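Local coordinates for protein inositol-3-phosphate synthase (Caenorhabditis elegans, PDB 1VKO) that belongs to the inositol-phosphate synthase family, holds nicotinamide-adenine-dinucleotide on a Rossmann-type domain and assembles from four chains in this structure, at residues R75-L80 and L454-S459; D230-K235 and I290-H295. All blocks are in the same frame, centred on the assembly; numbering follows the deposited sequence.

In the fold
Both contacts flank the parallel sheet of the Rossmann-type domain. Contact 1 brings the start of strand 77-82 against the C-terminal turn of helix 440-458, while contact 2 joins helix 220-238 to the turn leading from helix 281-291 into strand 295-298. Each is partly buried and includes a partly exposed arginine, but contact 1 lies nearer the chain's centre (about 13 Å, against about 20 Å, centre to centre). Both glutamates pair with an arginine outside the segments, Arg-460 or Arg-228; across the contact itself Glu-456 receives a backbone N-H, while Glu-292 meets NE of Arg-232. The two meet where Phe-234 packs on Gly-78 and Leu-80, Ile-231 on Leu-80, and Thr-455 on His-295.

Contact 1. Residues R75-L80 and L454-S459; sequences RKTGLL and LTELAS
Glu-456 and Arg-75 carry this contact, at the point where strand 77-82 of the Rossmann-type parallel sheet begins beside the last turn of helix 440-458. The backbone N of Arg-75 donates a nearly straight hydrogen bond to OE2 of Glu-456 (3.1 Å, 163°), arriving from above the carboxylate plane. With its CG anti to the backbone N (chi1 -165°) and a bend at chi2, the glutamate lifts its carboxylate off the helix to meet the incoming chain. CB of Arg-75 lies 3.4 Å from OE2 of Glu-456, and the two side chains cross at about a right angle. Their charged ends do not touch: the carboxylate instead forms a salt bridge through OE1 with Arg-460, the residue after Ser-459. Lower on the glutamate, the CG methylene of Glu-456 sits 3.3 Å from OG1 of Thr-77, a hydroxyl that donates to the carbonyl O of Arg-75 and so ties the strand entrance to itself. The arginine chain, bent at chi2, carries its guanidinium out to Ser-459, whose carbonyl O receives a weak bond from Arg-75 NH1 (3.4 Å). OG of Ser-459 lies in plane at the guanidinium edge and donates to the carbonyl O of Glu-456 at 2.7 Å.

Contact 2. Residues D230-K235 and I290-H295; sequences DIRKFK and ILEGAH
Glu-292 lays its aliphatic part against Ile-231 and its carboxylate along the chain of Arg-232, and so accounts for the largest share of the surface buried here. The CG2 methyl of Ile-231 comes within 3.7 Å of CB of Glu-292 and also reaches its CG, the two side chains crossing at a slant. This methyl is anti to the backbone N of Ile-231, an orientation that turns it to the glutamate while CG1 lies beside that nitrogen. Further out, the carboxylate lies over the methylenes of Arg-232, with OE1 of Glu-292 only 3.0 Å from CG of Arg-232, a close polar-to-aliphatic approach. The other oxygen, OE2 of Glu-292, forms a salt bridge with NE of Arg-232 at 3.0 Å. Its hydrogen bond is weak because the N-H points well aside (128°), and the guanidinium and carboxylate planes stand 77° apart. The bend at chi3 (-131°) swings NE of Arg-232 round toward the carboxylate. OE2 has its stronger partner in Arg-228, one turn before Arg-232 on helix 220-238, so two arginine NE groups gather round one carboxylate oxygen and would probably stabilise its negative charge. Glu-292 lies at the turn where helix 281-291 closes in a Schellman motif: Gly-293, with positive phi, is the C' residue, its N bonding to O of Ile-290 while N of Ala-294 bonds to O of Ser-289. The chain then enters strand 295-298, whose His-295 pairs through its backbone with strand 242-247. Ala-294 packs on Val-243 of that strand, Ile-290 faces helix 307-316, and Phe-234 of helix 220-238 rests on strand 154-159.

Contact 1. Residues R75-L80 and L454-S459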
# COMPACT_ATOMS: atom_id res chain seq x y z
N ARG A 75 -28.81 25.42 26.18
CA ARG A 75 -30.25 25.16 26.23
C ARG A 75 -30.57 23.66 26.21
O ARG A 75 -29.75 22.84 25.74
CB ARG A 75 -30.94 25.85 25.07
CG ARG A 75 -31.25 27.32 25.32
CD ARG A 75 -30.10 28.26 24.96
NE ARG A 75 -30.48 29.67 25.05
CZ ARG A 75 -30.61 30.50 24.02
NH1 ARG A 75 -30.39 30.08 22.78
NH2 ARG A 75 -30.94 31.75 24.24
N LYS A 76 -31.76 23.30 26.72
CA LYS A 76 -32.21 21.90 26.70
C LYS A 76 -32.49 21.50 25.27
O LYS A 76 -33.30 22.14 24.59
CB LYS A 76 -33.45 21.70 27.56
CG LYS A 76 -33.71 20.23 27.87
CD LYS A 76 -35.05 19.99 28.56
CE LYS A 76 -35.20 18.51 28.86
NZ LYS A 76 -36.56 18.14 29.32
N THR A 77 -31.84 20.45 24.81
CA THR A 77 -31.69 20.22 23.36
C THR A 77 -32.14 18.86 22.86
O THR A 77 -31.65 17.83 23.28
CB THR A 77 -30.21 20.50 22.98
OG1 THR A 77 -29.96 21.89 23.16
CG2 THR A 77 -29.94 20.29 21.49
N GLY A 78 -33.10 18.87 21.94
CA GLY A 78 -33.53 17.63 21.29
C GLY A 78 -32.94 17.54 19.90
O GLY A 78 -32.86 18.56 19.20
N LEU A 79 -32.55 16.33 19.51
CA LEU A 79 -32.08 16.05 18.13
C LEU A 79 -32.93 14.99 17.47
O LEU A 79 -33.14 13.88 18.03
CB LEU A 79 -30.57 15.65 18.10
CG LEU A 79 -29.92 15.22 16.75
CD1 LEU A 79 -29.89 16.38 15.77
CD2 LEU A 79 -28.51 14.72 16.95
N LEU A 80 -33.41 15.34 16.27
CA LEU A 80 -34.24 14.45 15.49
C LEU A 80 -33.53 13.98 14.23
O LEU A 80 -33.23 14.79 13.33
CB LEU A 80 -35.54 15.15 15.07
CG LEU A 80 -36.57 15.53 16.11
CD1 LEU A 80 -37.40 16.72 15.62
CD2 LEU A 80 -37.43 14.33 16.43
N LEU A 454 -22.32 22.33 17.75
CA LEU A 454 -21.94 23.64 17.29
C LEU A 454 -23.14 24.47 16.87
O LEU A 454 -23.09 25.71 16.94
CB LEU A 454 -20.95 23.51 16.13
CG LEU A 454 -19.64 22.89 16.59
CD1 LEU A 454 -18.88 22.37 15.43
CD2 LEU A 454 -18.79 23.85 17.47
N THR A 455 -24.23 23.81 16.45
CA THR A 455 -25.46 24.53 16.09
C THR A 455 -26.13 25.18 17.31
O THR A 455 -26.46 26.37 17.26
CB THR A 455 -26.45 23.62 15.36
OG1 THR A 455 -25.88 23.22 14.11
CG2 THR A 455 -27.69 24.43 14.95
N GLU A 456 -26.32 24.41 18.38
CA GLU A 456 -26.90 24.93 19.61
C GLU A 456 -26.05 26.07 20.16
O GLU A 456 -26.58 27.04 20.71
CB GLU A 456 -27.03 23.83 20.66
CG GLU A 456 -27.94 24.18 21.83
CD GLU A 456 -27.31 25.14 22.82
OE1 GLU A 456 -26.12 24.95 23.14
OE2 GLU A 456 -28.01 26.08 23.29
N LEU A 457 -24.73 25.94 20.03
CA LEU A 457 -23.82 26.98 20.47
C LEU A 457 -24.05 28.22 19.62
O LEU A 457 -24.22 29.31 20.17
CB LEU A 457 -22.35 26.54 20.41
CG LEU A 457 -21.34 27.71 20.43
CD1 LEU A 457 -21.38 28.47 21.78
CD2 LEU A 457 -19.95 27.28 20.07
N ALA A 458 -24.08 28.07 18.31
CA ALA A 458 -24.30 29.24 17.46
C ALA A 458 -25.67 29.90 17.77
O ALA A 458 -25.84 31.13 17.63
CB ALA A 458 -24.18 28.87 15.99
N SER A 459 -26.63 29.08 18.21
CA SER A 459 -27.95 29.58 18.54
C SER A 459 -27.87 30.49 19.75
O SER A 459 -28.83 31.21 20.03
CB SER A 459 -28.96 28.44 18.74
OG SER A 459 -29.05 28.04 20.10

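Contact 2. Residues D230-K235 and I290-H295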
# COMPACT_ATOMS: atom_id res chain seq x y z
N ASP A 230 -44.94 16.20 14.26
CA ASP A 230 -43.94 15.33 14.92
C ASP A 230 -42.95 16.13 15.71
O ASP A 230 -42.54 15.74 16.81
CB ASP A 230 -43.23 14.42 13.91
CG ASP A 230 -44.08 13.22 13.48
OD1 ASP A 230 -45.04 12.81 14.20
OD2 ASP A 230 -43.83 12.58 12.43
N ILE A 231 -42.58 17.29 15.18
CA ILE A 231 -41.58 18.15 15.80
C ILE A 231 -42.11 18.86 17.03
O ILE A 231 -41.45 18.86 18.07
CB ILE A 231 -41.06 19.17 14.77
CG1 ILE A 231 -40.23 18.44 13.69
CG2 ILE A 231 -40.26 20.28 15.46
CD1 ILE A 231 -39.93 19.28 12.51
N ARG A 232 -43.31 19.45 16.90
CA ARG A 232 -43.91 20.21 18.00
C ARG A 232 -44.11 19.34 19.22
O ARG A 232 -43.89 19.80 20.33
CB ARG A 232 -45.27 20.76 17.62
CG ARG A 232 -45.28 21.79 16.54
CD ARG A 232 -46.62 22.49 16.45
NE ARG A 232 -47.13 22.54 15.07
CZ ARG A 232 -48.00 21.68 14.54
NH1 ARG A 232 -48.50 20.68 15.25
NH2 ARG A 232 -48.39 21.85 13.29
N LYS A 233 -44.55 18.11 19.00
CA LYS A 233 -44.84 17.20 20.11
C LYS A 233 -43.55 16.76 20.80
O LYS A 233 -43.52 16.57 22.00
CB LYS A 233 -45.64 15.99 19.61
CG LYS A 233 -45.67 14.80 20.56
CD LYS A 233 -46.50 13.68 19.97
CE LYS A 233 -46.06 12.34 20.53
NZ LYS A 233 -46.79 11.27 19.82
N PHE A 234 -42.49 16.60 20.02
CA PHE A 234 -41.20 16.25 20.56
C PHE A 234 -40.73 17.41 21.44
O PHE A 234 -40.29 17.20 22.56
CB PHE A 234 -40.22 15.98 19.38
CG PHE A 234 -38.84 15.60 19.79
CD1 PHE A 234 -38.58 14.40 20.44
CD2 PHE A 234 -37.76 16.45 19.52
CE1 PHE A 234 -37.27 14.06 20.82
CE2 PHE A 234 -36.47 16.11 19.88
CZ PHE A 234 -36.22 14.92 20.53
N LYS A 235 -40.82 18.63 20.90
CA LYS A 235 -40.43 19.84 21.60
C LYS A 235 -41.27 20.00 22.88
O LYS A 235 -40.72 20.25 23.94
CB LYS A 235 -40.59 21.06 20.71
CG LYS A 235 -40.19 22.39 21.36
CD LYS A 235 -41.10 23.52 20.87
CE LYS A 235 -40.35 24.84 20.59
NZ LYS A 235 -39.35 25.22 21.64
N ILE A 290 -37.82 24.20 9.60
CA ILE A 290 -37.76 25.64 9.61
C ILE A 290 -39.07 26.22 10.10
O ILE A 290 -39.06 27.02 11.03
CB ILE A 290 -37.42 26.20 8.21
CG1 ILE A 290 -36.02 25.79 7.81
CG2 ILE A 290 -37.57 27.71 8.21
CD1 ILE A 290 -35.80 25.79 6.29
N LEU A 291 -40.18 25.78 9.52
CA LEU A 291 -41.50 26.29 9.93
C LEU A 291 -41.79 26.11 11.41
O LEU A 291 -42.52 26.90 11.98
CB LEU A 291 -42.64 25.72 9.05
CG LEU A 291 -42.47 26.17 7.59
CD1 LEU A 291 -43.34 25.36 6.75
CD2 LEU A 291 -42.81 27.61 7.42
N GLU A 292 -41.17 25.11 12.03
CA GLU A 292 -41.26 24.88 13.48
C GLU A 292 -40.12 25.45 14.33
O GLU A 292 -39.99 25.12 15.51
CB GLU A 292 -41.36 23.38 13.75
CG GLU A 292 -42.62 22.75 13.21
CD GLU A 292 -43.87 23.35 13.84
OE1 GLU A 292 -43.75 23.87 14.97
OE2 GLU A 292 -44.95 23.30 13.20
N GLY A 293 -39.27 26.28 13.73
CA GLY A 293 -38.18 26.88 14.50
C GLY A 293 -37.03 25.95 14.89
O GLY A 293 -36.15 26.35 15.67
N ALA A 294 -37.05 24.72 14.37
CA ALA A 294 -35.92 23.78 14.45
C ALA A 294 -34.87 24.05 13.36
O ALA A 294 -35.21 24.47 12.25
CB ALA A 294 -36.40 22.33 14.33
N HIS A 295 -33.61 23.81 13.68
CA HIS A 295 -32.54 24.02 12.71
C HIS A 295 -32.39 22.72 11.93
O HIS A 295 -32.80 21.65 12.39
CB HIS A 295 -31.21 24.38 13.40
CG HIS A 295 -31.34 25.42 14.47
ND1 HIS A 295 -31.52 26.75 14.19
CD2 HIS A 295 -31.32 25.33 15.82
CE1 HIS A 295 -31.63 27.43 15.31
NE2 HIS A 295 -31.49 26.59 16.32